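Local coordinates for protein glycosyl hydrolase (Streptomyces cattleya, PDB 7LR8) that probably hydrolyses the beta-1,4 bond between mannose and N-acetylglucosamine in N-glycan core fragments, as a glycoside hydrolase of subfamily GH5_18, at residues W176-L181 with A215-V220; L192-E197 with P263-E268; L360-G365 with G380-A385; A201-D206 with C376-A381; V18-S23 with D36-D41. The protein carries 1 engineered substitution. All coordinates share one frame; numbering follows the deposited sequence.

Contact 1: residues W176-L181 with A215-V220; sequences WLRRML and ARIGAV. With AE3 (2-(2-ethoxyethoxy)ethanol), chain F.
Ile217, the residue at which the chain abandons the helical conformation of helix 211-216, drives its whole side chain against Leu177, Arg178 and Leu181 of helix 170-187. Its chi1 of -55° sets CG2 anti to the backbone N, where it meets Leu181 CD1 at 3.5 Å and Leu177 CB at 4.1 Å, and sends the CG1-CD1 branch toward Arg178. That branch ends in CD1, which lies 4.1 Å from Leu177 CD1 and 3.5 Å from Arg178 NH2. Bent at chi3, the arginine brings NH2 of its guanidinium obliquely to this methyl. All this happens within a (beta/alpha)8 barrel: helix 170-187 precedes strand 194-196, whose His195 also packs on Leu177 and Ile217, and the Ile217 loop runs on into strand 221-225. At Gly218 the backbone takes a positive phi (83°), where a CB would collide with the carbonyl oxygen of Ile217; Gly218 N lies 3.8 Å from Leu181 CD1, and Gly218 O accepts from Arg262. Ala219 turns to the barrel wall through a backbone bond with His193. On a separate flank of helix 170-187, Arg179 reaches away, and its NH1 donates to O4 of a bound 2-(2-ethoxyethoxy)ethanol at 3.0 Å.

Contact 2: residues L192-E197 with P263-E268; sequences LHLHAE and PVWLQE. With BMA (beta-D-mannopyranose), chain D.
The interior of the (beta/alpha)8 barrel, just behind the glycan pocket, is filled where Leu194 and Ala196 face Trp265 and Gln267. Leu194, its CG wedged between backbone N and carbonyl carbon (chi1 63°), sets CD2 at the indole edge, 3.8 Å from Trp265 CZ3. One face of that indole is covered from within its own strand by Gln267 CG, 3.7 Å above the ring plane. Extended beyond CG, the glutamine brings OE1 to 3.1 Å from Ala196 CB; the amide is held by His224 at OE1 and Thr149 at NE2. Next along, Glu268 meets the bound mannose: OE2, salt-bridged to Arg54, lies 3.0 Å from BMA O2, a possible hydrogen bond, and OE1 accepts from Trp226 NE1. Shortening Glu268 to an alanine is likely to leave mannose O2 without its carboxylate partner, Arg54 without its charged mate and Trp226 NE1 without its acceptor. Segments 194-196 and 264-268 diverge by 50°, with strand 221-225 between them in the barrel wall and helix 170-187 outside, against His193 and His195.

Contact 3: residues L360-G365 with G380-A385; sequences LVVDVG and GAVFEA
No ring lies between Leu360 and Val382, which meet through aliphatic branches; the one aromatic ring of these segments, Phe383, sits on a bond directed away from the strand, where Tyr248 meets it edge-to-face and Tyr235 lies with its plane about 10° from it. The flat group that does take part is the Val382 carbonyl, whose O is touched by Leu360 CD2 at 3.4 Å. With CG anti to the backbone N (chi1 170°), Leu360 spreads its two methyls along the helix: CD2 also reaches Val382 CG1 at 4.0 Å, while CD1 rests on Ala385 CB at 3.8 Å, about one helical turn further on. This is the first half of a beta-alpha-beta unit, in which strand 358-362, central in a three-stranded parallel sheet, is followed by helix 381-391 and then strand 397-400; residues 381-385 run back nearly antiparallel to 360-362, at 165°. Val362 CG2 closes on Val382 CG1 at 3.9 Å, the two valines meeting at about a right angle. Past the strand, Asp363 OD1 accepts from Gly365 N at 3.1 Å, forming an Asx turn, while Pro421 packs on Leu360, Val382 and Ala385.

Contact 4: residues A201-D206 with C376-A381; sequences AWYLDD and CAPGGA
Tyr203 lays one face of its ring over the start of a type II beta turn, Ala377 to Gly380, that leads into helix 381-391, and this is the heart of the contact. Two CH-pi interactions share that face. Ala377 CA stands 3.7 Å from the ring centroid and 16° off its normal, while Pro378 CD is 4.0 Å away and further toward the rim, closest to Tyr203 CE2 at 3.5 Å. Ala377 CB reaches back to Tyr203 CG, at 3.8 Å, and covers the root of the ring. Tyr203 holds its CG anti to the carbonyl carbon (chi1 -72°), an orientation that carries the ring from the end of helix 200-203 across to the turn. Cys376 adds the backbone on the preceding side: its O comes obliquely to the ring, also accepting a hydrogen bond from Tyr248 OH, and its CB sits 3.8 Å from Trp202 O. The contact thereby joins the barrel loop after strand 194-196 to the C-terminal domain, with helix 240-253 alongside. Within the turn itself, Gly380 N donates to Ala377 O at 2.7 Å.

Contact 5: residues V18-S23 with D36-D41; sequences VNYTPS and DAVRAD. With SO4 (sulfate ion), chain I.
Asp41 and Tyr20 meet in the first beta-alpha unit of the (beta/alpha)8 barrel, where the chain beyond strand 15-19 is tied to helix 35-46. The tight part is the carboxylate of Asp41. Its OD2 is gripped by two donors: Tyr20 OH donates to the anti lone pair of OD2 at 2.7 Å, and Ser23 N comes nearly straight at 3.0 Å from the syn side, 31° out of the carboxylate plane. Asp41 OD1 lies 2.8 Å from Ser23 OG, a probable hydrogen bond, and forms a salt bridge with Arg330. These partners on both oxygens probably hold the carboxylate in one rotation, and the nearby arginine probably favours the charged form. Tyr20, CG anti to the backbone N (chi1 173°), points its hydroxyl across to the helix; its ring stands 74° to the carboxylate, with Pro22 CG over one face and Val38 CG2 3.6 Å from Tyr20 OH. Replacing Asp41 with an alanine would probably leave Tyr20 OH and Ser23 N without their acceptor and Arg330 without its charged mate. The opposite flank of the helix is looser and partly exposed. There Arg39, its bond from the backbone directed away from the strand, takes part in a salt bridge with Asp36 and holds a sulfate, probably from the crystallisation liquor, mainly by Arg39 NH2 donating to SO4 O4 at 2.6 Å.

How the contacts relate
From the N terminus, contact 5 closes first, a short loop binding strand 15-19 to the helix that follows it, and it is finished before any other contact opens. Contacts 1 and 2 then interleave, 176-181 and 192-197 opening in turn and 215-220 and 263-268 closing them in the same order; contact 1 packs helix 170-187 on the loop after helix 211-216, contact 2 joins two strands inside the barrel, and they touch through 192-197. Contact 4 opens at 201-206, after 192-197 and before 215-220, and so crosses both. Contact 3, sharing Gly380 and Ala381 with it, binds the C-terminal unit within itself, while contact 4 ties that unit to the barrel. Asn19 ND2, bonded to Gln267 O, links contacts 5 and 2.

Contact 1: residues W176-L181 with A215-V220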
# COMPACT_ATOMS: atom_id res chain seq x y z
N TRP B 176 16.97 13.49 -9.60
CA TRP B 176 16.55 12.26 -8.94
C TRP B 176 17.04 11.04 -9.70
O TRP B 176 17.58 10.10 -9.11
CB TRP B 176 15.02 12.23 -8.83
CG TRP B 176 14.48 11.03 -8.14
CD1 TRP B 176 14.42 10.81 -6.79
CD2 TRP B 176 13.93 9.87 -8.76
NE1 TRP B 176 13.85 9.59 -6.54
CE2 TRP B 176 13.53 8.99 -7.73
CE3 TRP B 176 13.72 9.49 -10.10
CZ2 TRP B 176 12.96 7.74 -7.99
CZ3 TRP B 176 13.13 8.25 -10.36
CH2 TRP B 176 12.76 7.40 -9.31
N LEU B 177 16.86 11.03 -11.03
CA LEU B 177 17.32 9.92 -11.84
C LEU B 177 18.81 9.68 -11.65
O LEU B 177 19.25 8.54 -11.48
CB LEU B 177 17.02 10.19 -13.31
CG LEU B 177 15.57 10.06 -13.79
CD1 LEU B 177 15.51 10.50 -15.26
CD2 LEU B 177 15.09 8.64 -13.62
N ARG B 178 19.61 10.75 -11.69
CA ARG B 178 21.06 10.59 -11.54
C ARG B 178 21.40 10.01 -10.17
O ARG B 178 22.31 9.18 -10.05
CB ARG B 178 21.77 11.92 -11.75
CG ARG B 178 22.08 12.18 -13.22
CD ARG B 178 22.75 13.52 -13.43
NE ARG B 178 21.79 14.61 -13.34
CZ ARG B 178 21.19 15.17 -14.39
NH1 ARG B 178 20.33 16.16 -14.21
NH2 ARG B 178 21.46 14.74 -15.61
N ARG B 179 20.69 10.44 -9.13
CA ARG B 179 20.93 9.90 -7.80
C ARG B 179 20.56 8.42 -7.72
O ARG B 179 21.29 7.62 -7.14
CB ARG B 179 20.15 10.70 -6.76
CG ARG B 179 20.37 10.22 -5.35
CD ARG B 179 20.14 11.34 -4.38
NE ARG B 179 20.38 10.88 -3.02
CZ ARG B 179 19.88 11.47 -1.94
NH1 ARG B 179 19.13 12.56 -2.06
NH2 ARG B 179 20.15 10.97 -0.74
N MET B 180 19.41 8.05 -8.31
CA MET B 180 19.02 6.64 -8.33
C MET B 180 20.04 5.80 -9.08
O MET B 180 20.44 4.73 -8.61
CB MET B 180 17.63 6.49 -8.96
CG MET B 180 16.50 7.14 -8.15
SD MET B 180 16.36 6.48 -6.46
CE MET B 180 17.10 7.81 -5.53
N LEU B 181 20.48 6.28 -10.25
CA LEU B 181 21.40 5.48 -11.06
C LEU B 181 22.79 5.41 -10.45
O LEU B 181 23.47 4.37 -10.57
CB LEU B 181 21.47 6.05 -12.48
CG LEU B 181 20.19 5.72 -13.26
CD1 LEU B 181 20.00 6.70 -14.38
CD2 LEU B 181 20.24 4.27 -13.80
N ALA B 215 17.15 9.69 -23.10
CA ALA B 215 18.22 9.44 -24.05
C ALA B 215 19.59 9.89 -23.55
O ALA B 215 20.60 9.56 -24.19
CB ALA B 215 17.91 10.14 -25.39
N ARG B 216 19.67 10.61 -22.44
CA ARG B 216 20.95 11.12 -21.96
C ARG B 216 21.28 10.76 -20.52
O ARG B 216 22.38 11.09 -20.06
CB ARG B 216 21.00 12.65 -22.12
CG ARG B 216 20.82 13.09 -23.56
CD ARG B 216 20.69 14.60 -23.71
NE ARG B 216 20.17 14.95 -25.03
CZ ARG B 216 19.80 16.17 -25.40
NH1 ARG B 216 19.89 17.19 -24.55
NH2 ARG B 216 19.34 16.38 -26.63
N ILE B 217 20.38 10.10 -19.80
CA ILE B 217 20.64 9.60 -18.45
C ILE B 217 20.46 8.09 -18.47
O ILE B 217 19.50 7.58 -19.07
CB ILE B 217 19.70 10.25 -17.42
CG1 ILE B 217 19.79 11.78 -17.49
CG2 ILE B 217 20.03 9.80 -16.02
CD1 ILE B 217 18.87 12.49 -16.51
N GLY B 218 21.39 7.36 -17.84
CA GLY B 218 21.36 5.91 -17.87
C GLY B 218 22.02 5.36 -19.13
O GLY B 218 22.32 6.07 -20.08
N ALA B 219 22.23 4.04 -19.13
CA ALA B 219 23.15 3.41 -20.09
C ALA B 219 22.57 3.28 -21.50
O ALA B 219 23.31 3.34 -22.48
CB ALA B 219 23.55 2.02 -19.58
N VAL B 220 21.26 3.03 -21.61
CA VAL B 220 20.59 2.87 -22.90
C VAL B 220 19.24 3.55 -22.77
O VAL B 220 18.75 3.80 -21.67
CB VAL B 220 20.42 1.38 -23.30
CG1 VAL B 220 21.78 0.66 -23.35
CG2 VAL B 220 19.48 0.66 -22.35
C1 AE3 F . 21.54 16.43 -1.15
C2 AE3 F . 20.29 17.15 -0.66
O2 AE3 F . 19.43 16.24 -0.05
C3 AE3 F . 18.09 16.44 -0.39
C4 AE3 F . 17.62 15.27 -1.26
O3 AE3 F . 16.59 15.69 -2.11
C5 AE3 F . 16.04 14.67 -2.89
C6 AE3 F . 16.61 14.71 -4.30
O4 AE3 F . 17.78 13.93 -4.36

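Contact 2: residues L192-E197 with P263-E268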
# COMPACT_ATOMS: atom_id res chain seq x y z
N LEU B 192 24.54 -2.77 -16.42
CA LEU B 192 23.70 -1.98 -17.33
C LEU B 192 22.57 -1.34 -16.54
O LEU B 192 21.54 -1.97 -16.30
CB LEU B 192 23.16 -2.86 -18.45
CG LEU B 192 22.35 -2.19 -19.57
CD1 LEU B 192 23.30 -1.43 -20.47
CD2 LEU B 192 21.53 -3.21 -20.37
N HIS B 193 22.76 -0.09 -16.13
CA HIS B 193 21.78 0.61 -15.29
C HIS B 193 21.13 1.72 -16.09
O HIS B 193 21.82 2.55 -16.70
CB HIS B 193 22.43 1.17 -14.02
CG HIS B 193 23.18 0.14 -13.23
ND1 HIS B 193 22.60 -1.05 -12.83
CD2 HIS B 193 24.46 0.10 -12.80
CE1 HIS B 193 23.49 -1.77 -12.17
NE2 HIS B 193 24.63 -1.10 -12.15
N LEU B 194 19.80 1.73 -16.08
CA LEU B 194 19.01 2.64 -16.90
C LEU B 194 17.74 3.01 -16.14
O LEU B 194 17.46 2.49 -15.06
CB LEU B 194 18.65 1.99 -18.24
CG LEU B 194 17.76 0.74 -18.09
CD1 LEU B 194 16.69 0.71 -19.18
CD2 LEU B 194 18.59 -0.55 -18.15
N HIS B 195 16.95 3.88 -16.76
CA HIS B 195 15.61 4.18 -16.28
C HIS B 195 14.68 4.04 -17.48
O HIS B 195 15.12 4.07 -18.63
CB HIS B 195 15.53 5.58 -15.65
CG HIS B 195 15.65 6.70 -16.63
ND1 HIS B 195 14.56 7.41 -17.08
CD2 HIS B 195 16.73 7.23 -17.26
CE1 HIS B 195 14.95 8.33 -17.94
NE2 HIS B 195 16.27 8.24 -18.06
N ALA B 196 13.38 3.86 -17.20
CA ALA B 196 12.43 3.46 -18.23
C ALA B 196 11.12 4.20 -17.99
O ALA B 196 10.40 3.89 -17.03
CB ALA B 196 12.19 1.95 -18.22
N GLU B 197 10.81 5.16 -18.85
CA GLU B 197 9.65 6.01 -18.66
C GLU B 197 8.60 5.72 -19.73
O GLU B 197 8.94 5.43 -20.89
CB GLU B 197 10.05 7.49 -18.71
CG GLU B 197 11.29 7.84 -17.86
CD GLU B 197 11.21 7.35 -16.42
OE1 GLU B 197 12.27 7.10 -15.80
OE2 GLU B 197 10.09 7.22 -15.89
N PRO B 263 22.42 2.44 -27.83
CA PRO B 263 21.36 1.46 -28.07
C PRO B 263 20.02 1.93 -27.54
O PRO B 263 19.94 2.64 -26.53
CB PRO B 263 21.84 0.21 -27.31
CG PRO B 263 23.33 0.43 -27.11
CD PRO B 263 23.47 1.91 -26.94
N VAL B 264 18.95 1.53 -28.23
CA VAL B 264 17.58 1.75 -27.80
C VAL B 264 16.96 0.40 -27.47
O VAL B 264 16.93 -0.50 -28.33
CB VAL B 264 16.74 2.49 -28.86
CG1 VAL B 264 15.34 2.79 -28.30
CG2 VAL B 264 17.43 3.78 -29.27
N TRP B 265 16.48 0.24 -26.24
CA TRP B 265 15.89 -1.01 -25.77
C TRP B 265 14.37 -0.91 -25.85
O TRP B 265 13.76 -0.13 -25.11
CB TRP B 265 16.37 -1.30 -24.34
CG TRP B 265 15.91 -2.62 -23.75
CD1 TRP B 265 15.11 -3.56 -24.35
CD2 TRP B 265 16.24 -3.13 -22.46
NE1 TRP B 265 14.92 -4.63 -23.49
CE2 TRP B 265 15.60 -4.38 -22.33
CE3 TRP B 265 17.01 -2.64 -21.39
CZ2 TRP B 265 15.73 -5.15 -21.17
CZ3 TRP B 265 17.13 -3.41 -20.26
CH2 TRP B 265 16.48 -4.65 -20.15
N LEU B 266 13.76 -1.67 -26.75
CA LEU B 266 12.30 -1.79 -26.74
C LEU B 266 11.94 -2.72 -25.59
O LEU B 266 11.83 -3.94 -25.75
CB LEU B 266 11.79 -2.32 -28.08
CG LEU B 266 10.29 -2.50 -28.15
CD1 LEU B 266 9.57 -1.16 -28.01
CD2 LEU B 266 9.93 -3.18 -29.48
N GLN B 267 11.81 -2.13 -24.40
CA GLN B 267 11.72 -2.89 -23.17
C GLN B 267 10.30 -3.34 -22.85
O GLN B 267 10.13 -4.22 -21.99
CB GLN B 267 12.27 -2.03 -22.01
CG GLN B 267 12.63 -2.81 -20.78
CD GLN B 267 13.01 -1.89 -19.65
OE1 GLN B 267 12.30 -0.92 -19.37
NE2 GLN B 267 14.13 -2.17 -18.99
N GLU B 268 9.30 -2.77 -23.51
CA GLU B 268 7.94 -3.29 -23.49
C GLU B 268 7.33 -3.14 -24.86
O GLU B 268 7.43 -2.08 -25.49
CB GLU B 268 7.02 -2.57 -22.50
CG GLU B 268 7.40 -2.79 -21.06
CD GLU B 268 6.55 -1.96 -20.12
OE1 GLU B 268 5.53 -1.39 -20.58
OE2 GLU B 268 6.90 -1.89 -18.93
C1 BMA D . 2.71 -0.68 -19.04
C2 BMA D . 3.37 -1.74 -18.10
C3 BMA D . 2.31 -2.31 -17.18
C4 BMA D . 1.01 -2.69 -18.00
C5 BMA D . 1.26 -2.60 -19.53
C6 BMA D . 0.02 -2.85 -20.36
O2 BMA D . 4.42 -1.18 -17.32
O3 BMA D . 2.05 -1.39 -16.08
O4 BMA D . 0.65 -4.00 -17.66
O5 BMA D . 1.68 -1.26 -19.87
O6 BMA D . -0.95 -1.83 -20.01

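Contact 3: residues L360-G365 with G380-A385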
# COMPACT_ATOMS: atom_id res chain seq x y z
N LEU B 360 13.90 12.50 -40.43
CA LEU B 360 12.80 13.44 -40.31
C LEU B 360 13.12 14.43 -39.20
O LEU B 360 13.56 14.04 -38.11
CB LEU B 360 11.50 12.70 -39.99
CG LEU B 360 10.28 13.53 -39.59
CD1 LEU B 360 9.74 14.27 -40.81
CD2 LEU B 360 9.20 12.64 -38.98
N VAL B 361 12.90 15.72 -39.47
CA VAL B 361 13.21 16.75 -38.47
C VAL B 361 12.17 16.74 -37.36
O VAL B 361 10.96 16.79 -37.62
CB VAL B 361 13.28 18.14 -39.13
CG1 VAL B 361 13.51 19.21 -38.06
CG2 VAL B 361 14.37 18.17 -40.19
N VAL B 362 12.64 16.69 -36.12
CA VAL B 362 11.77 16.72 -34.94
C VAL B 362 11.99 18.04 -34.22
O VAL B 362 13.08 18.29 -33.70
CB VAL B 362 12.03 15.53 -34.01
CG1 VAL B 362 11.18 15.64 -32.76
CG2 VAL B 362 11.76 14.23 -34.75
N ASP B 363 10.96 18.88 -34.19
CA ASP B 363 11.00 20.18 -33.53
C ASP B 363 9.99 20.15 -32.40
O ASP B 363 8.78 20.18 -32.65
CB ASP B 363 10.70 21.31 -34.52
CG ASP B 363 10.94 22.70 -33.94
OD1 ASP B 363 11.05 22.84 -32.71
OD2 ASP B 363 10.99 23.66 -34.74
N VAL B 364 10.48 20.05 -31.17
CA VAL B 364 9.63 20.00 -29.99
C VAL B 364 9.75 21.27 -29.16
O VAL B 364 9.41 21.28 -27.98
CB VAL B 364 9.92 18.75 -29.14
CG1 VAL B 364 9.68 17.48 -29.96
CG2 VAL B 364 11.35 18.78 -28.61
N GLY B 365 10.24 22.35 -29.76
CA GLY B 365 10.36 23.61 -29.08
C GLY B 365 11.74 23.86 -28.52
O GLY B 365 12.63 22.99 -28.58
N GLY B 380 -0.02 13.88 -34.22
CA GLY B 380 0.90 14.98 -34.36
C GLY B 380 1.63 14.99 -35.69
O GLY B 380 1.71 13.99 -36.40
N ALA B 381 2.19 16.16 -36.02
CA ALA B 381 2.77 16.34 -37.35
C ALA B 381 4.01 15.48 -37.55
O ALA B 381 4.25 14.97 -38.65
CB ALA B 381 3.10 17.81 -37.59
N VAL B 382 4.82 15.30 -36.50
CA VAL B 382 6.01 14.45 -36.61
C VAL B 382 5.60 12.99 -36.73
O VAL B 382 6.10 12.25 -37.59
CB VAL B 382 6.94 14.69 -35.40
CG1 VAL B 382 7.94 13.57 -35.25
CG2 VAL B 382 7.66 16.03 -35.55
N PHE B 383 4.66 12.56 -35.89
CA PHE B 383 4.14 11.19 -35.92
C PHE B 383 3.64 10.82 -37.31
O PHE B 383 4.03 9.78 -37.86
CB PHE B 383 3.00 11.06 -34.89
CG PHE B 383 2.46 9.66 -34.74
CD1 PHE B 383 1.61 9.11 -35.70
CD2 PHE B 383 2.77 8.90 -33.62
CE1 PHE B 383 1.10 7.83 -35.56
CE2 PHE B 383 2.26 7.61 -33.47
CZ PHE B 383 1.44 7.08 -34.44
N GLU B 384 2.77 11.65 -37.89
CA GLU B 384 2.16 11.31 -39.17
C GLU B 384 3.18 11.39 -40.31
O GLU B 384 3.14 10.58 -41.24
CB GLU B 384 0.96 12.21 -39.45
CG GLU B 384 -0.04 12.21 -38.30
CD GLU B 384 -1.47 12.48 -38.72
OE1 GLU B 384 -1.68 13.21 -39.72
OE2 GLU B 384 -2.39 11.97 -38.05
N ALA B 385 4.09 12.36 -40.26
CA ALA B 385 5.13 12.41 -41.29
C ALA B 385 6.04 11.19 -41.22
O ALA B 385 6.47 10.68 -42.25
CB ALA B 385 5.95 13.70 -41.17

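Contact 4: residues A201-D206 with C376-A381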
# COMPACT_ATOMS: atom_id res chain seq x y z
N ALA B 201 6.78 10.68 -21.62
CA ALA B 201 8.08 11.33 -21.75
C ALA B 201 8.32 11.83 -23.18
O ALA B 201 9.08 12.78 -23.37
CB ALA B 201 9.20 10.38 -21.33
N TRP B 202 7.71 11.19 -24.18
CA TRP B 202 7.85 11.63 -25.56
C TRP B 202 6.64 12.40 -26.09
O TRP B 202 6.79 13.15 -27.05
CB TRP B 202 8.09 10.42 -26.49
CG TRP B 202 9.06 9.44 -25.92
CD1 TRP B 202 8.77 8.34 -25.17
CD2 TRP B 202 10.48 9.50 -26.02
NE1 TRP B 202 9.92 7.70 -24.80
CE2 TRP B 202 10.99 8.39 -25.31
CE3 TRP B 202 11.37 10.37 -26.64
CZ2 TRP B 202 12.35 8.13 -25.21
CZ3 TRP B 202 12.72 10.11 -26.54
CH2 TRP B 202 13.20 9.01 -25.83
N TYR B 203 5.47 12.25 -25.47
CA TYR B 203 4.22 12.66 -26.09
C TYR B 203 3.48 13.78 -25.37
O TYR B 203 2.65 14.44 -26.01
CB TYR B 203 3.27 11.45 -26.19
CG TYR B 203 3.63 10.40 -27.22
CD1 TYR B 203 4.69 10.57 -28.11
CD2 TYR B 203 2.88 9.24 -27.31
CE1 TYR B 203 4.99 9.58 -29.07
CE2 TYR B 203 3.16 8.26 -28.25
CZ TYR B 203 4.21 8.43 -29.12
OH TYR B 203 4.46 7.44 -30.06
N LEU B 204 3.74 14.01 -24.08
CA LEU B 204 2.93 14.90 -23.24
C LEU B 204 3.67 16.21 -23.00
O LEU B 204 4.70 16.22 -22.31
CB LEU B 204 2.61 14.23 -21.90
CG LEU B 204 1.25 13.62 -21.60
CD1 LEU B 204 1.04 13.58 -20.10
CD2 LEU B 204 0.14 14.40 -22.29
N ASP B 205 3.13 17.30 -23.52
CA ASP B 205 3.68 18.61 -23.20
C ASP B 205 3.65 18.83 -21.69
O ASP B 205 2.71 18.40 -21.01
CB ASP B 205 2.90 19.72 -23.90
CG ASP B 205 2.91 19.60 -25.41
OD1 ASP B 205 3.85 19.01 -25.97
OD2 ASP B 205 1.96 20.09 -26.04
N ASP B 206 4.70 19.46 -21.17
CA ASP B 206 4.83 19.83 -19.76
C ASP B 206 5.02 18.63 -18.83
O ASP B 206 5.08 18.82 -17.61
CB ASP B 206 3.63 20.66 -19.27
CG ASP B 206 3.40 21.88 -20.12
OD1 ASP B 206 4.39 22.55 -20.50
OD2 ASP B 206 2.23 22.18 -20.43
N CYS B 376 4.91 14.78 -31.60
CA CYS B 376 5.37 13.41 -31.74
C CYS B 376 4.31 12.38 -31.39
O CYS B 376 4.49 11.20 -31.69
CB CYS B 376 6.59 13.17 -30.85
SG CYS B 376 8.01 14.22 -31.25
N ALA B 377 3.21 12.81 -30.76
CA ALA B 377 2.16 11.92 -30.31
C ALA B 377 1.27 11.52 -31.48
O ALA B 377 1.30 12.15 -32.54
CB ALA B 377 1.32 12.60 -29.23
N PRO B 378 0.48 10.46 -31.32
CA PRO B 378 -0.53 10.13 -32.34
C PRO B 378 -1.36 11.35 -32.71
O PRO B 378 -1.82 12.09 -31.84
CB PRO B 378 -1.37 9.04 -31.67
CG PRO B 378 -0.40 8.36 -30.73
CD PRO B 378 0.52 9.45 -30.24
N GLY B 379 -1.54 11.57 -34.01
CA GLY B 379 -2.19 12.77 -34.50
C GLY B 379 -1.26 13.94 -34.74
O GLY B 379 -1.66 14.90 -35.41
N GLY B 380 -0.02 13.88 -34.22
CA GLY B 380 0.90 14.98 -34.36
C GLY B 380 1.63 14.99 -35.69
O GLY B 380 1.71 13.99 -36.40
N ALA B 381 2.19 16.16 -36.02
CA ALA B 381 2.77 16.34 -37.35
C ALA B 381 4.01 15.48 -37.55
O ALA B 381 4.25 14.97 -38.65
CB ALA B 381 3.10 17.81 -37.59

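Contact 5: residues V18-S23 with D36-D41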
# COMPACT_ATOMS: atom_id res chain seq x y z
N VAL B 18 11.37 -11.41 -22.35
CA VAL B 18 10.00 -11.15 -21.92
C VAL B 18 10.00 -10.44 -20.58
O VAL B 18 10.92 -10.60 -19.77
CB VAL B 18 9.14 -12.43 -21.83
CG1 VAL B 18 8.94 -13.03 -23.19
CG2 VAL B 18 9.77 -13.43 -20.88
N ASN B 19 8.97 -9.63 -20.37
CA ASN B 19 8.63 -9.15 -19.04
C ASN B 19 7.93 -10.28 -18.28
O ASN B 19 6.89 -10.77 -18.73
CB ASN B 19 7.73 -7.93 -19.14
CG ASN B 19 8.45 -6.75 -19.74
OD1 ASN B 19 9.16 -6.04 -19.05
ND2 ASN B 19 8.31 -6.56 -21.05
N TYR B 20 8.49 -10.68 -17.14
CA TYR B 20 8.07 -11.89 -16.45
C TYR B 20 6.90 -11.58 -15.52
O TYR B 20 7.06 -10.87 -14.52
CB TYR B 20 9.23 -12.52 -15.69
CG TYR B 20 8.83 -13.69 -14.82
CD1 TYR B 20 7.91 -14.64 -15.27
CD2 TYR B 20 9.37 -13.84 -13.54
CE1 TYR B 20 7.53 -15.70 -14.46
CE2 TYR B 20 9.00 -14.90 -12.73
CZ TYR B 20 8.08 -15.82 -13.19
OH TYR B 20 7.71 -16.88 -12.38
N THR B 21 5.71 -12.11 -15.87
CA THR B 21 4.53 -12.06 -15.00
C THR B 21 4.31 -13.44 -14.39
O THR B 21 3.84 -14.35 -15.09
CB THR B 21 3.29 -11.61 -15.79
OG1 THR B 21 3.27 -12.26 -17.07
CG2 THR B 21 3.27 -10.10 -16.00
N PRO B 22 4.61 -13.65 -13.12
CA PRO B 22 4.47 -15.00 -12.54
C PRO B 22 3.06 -15.54 -12.68
O PRO B 22 2.07 -14.87 -12.36
CB PRO B 22 4.85 -14.79 -11.07
CG PRO B 22 5.80 -13.62 -11.11
CD PRO B 22 5.23 -12.71 -12.16
N SER B 23 2.95 -16.78 -13.17
CA SER B 23 1.63 -17.32 -13.47
C SER B 23 0.84 -17.61 -12.20
O SER B 23 -0.39 -17.44 -12.19
CB SER B 23 1.78 -18.59 -14.31
OG SER B 23 2.33 -19.66 -13.55
N ASP B 36 9.71 -23.51 -7.37
CA ASP B 36 9.38 -24.50 -8.39
C ASP B 36 8.39 -23.95 -9.40
O ASP B 36 8.47 -24.28 -10.60
CB ASP B 36 8.84 -25.77 -7.74
CG ASP B 36 9.93 -26.59 -7.07
OD1 ASP B 36 11.08 -26.52 -7.54
OD2 ASP B 36 9.63 -27.28 -6.08
N ALA B 37 7.45 -23.11 -8.95
CA ALA B 37 6.54 -22.45 -9.87
C ALA B 37 7.28 -21.45 -10.75
O ALA B 37 6.99 -21.33 -11.95
CB ALA B 37 5.40 -21.76 -9.10
N VAL B 38 8.24 -20.73 -10.18
CA VAL B 38 9.07 -19.84 -10.98
C VAL B 38 9.88 -20.63 -12.00
O VAL B 38 9.99 -20.23 -13.17
CB VAL B 38 9.97 -19.00 -10.05
CG1 VAL B 38 11.08 -18.33 -10.84
CG2 VAL B 38 9.13 -17.99 -9.28
N ARG B 39 10.45 -21.76 -11.59
CA ARG B 39 11.23 -22.59 -12.51
C ARG B 39 10.37 -23.08 -13.68
O ARG B 39 10.81 -23.05 -14.84
CB ARG B 39 11.84 -23.77 -11.77
CG ARG B 39 13.05 -23.42 -10.90
CD ARG B 39 13.29 -24.53 -9.88
NE ARG B 39 14.55 -24.39 -9.17
CZ ARG B 39 14.74 -24.76 -7.91
NH1 ARG B 39 13.73 -25.29 -7.22
NH2 ARG B 39 15.92 -24.61 -7.33
N ALA B 40 9.15 -23.54 -13.39
CA ALA B 40 8.27 -24.00 -14.46
C ALA B 40 7.90 -22.86 -15.40
O ALA B 40 7.84 -23.04 -16.62
CB ALA B 40 7.03 -24.65 -13.87
N ASP B 41 7.64 -21.67 -14.83
CA ASP B 41 7.40 -20.47 -15.63
C ASP B 41 8.58 -20.20 -16.56
O ASP B 41 8.40 -20.02 -17.78
CB ASP B 41 7.18 -19.25 -14.73
CG ASP B 41 5.78 -19.18 -14.13
OD1 ASP B 41 4.91 -20.00 -14.49
OD2 ASP B 41 5.57 -18.27 -13.29
S SO4 I . 15.98 -26.97 -4.43
O1 SO4 I . 15.75 -26.98 -2.98
O2 SO4 I . 17.26 -27.62 -4.72
O3 SO4 I . 14.90 -27.69 -5.10
O4 SO4 I . 16.02 -25.59 -4.90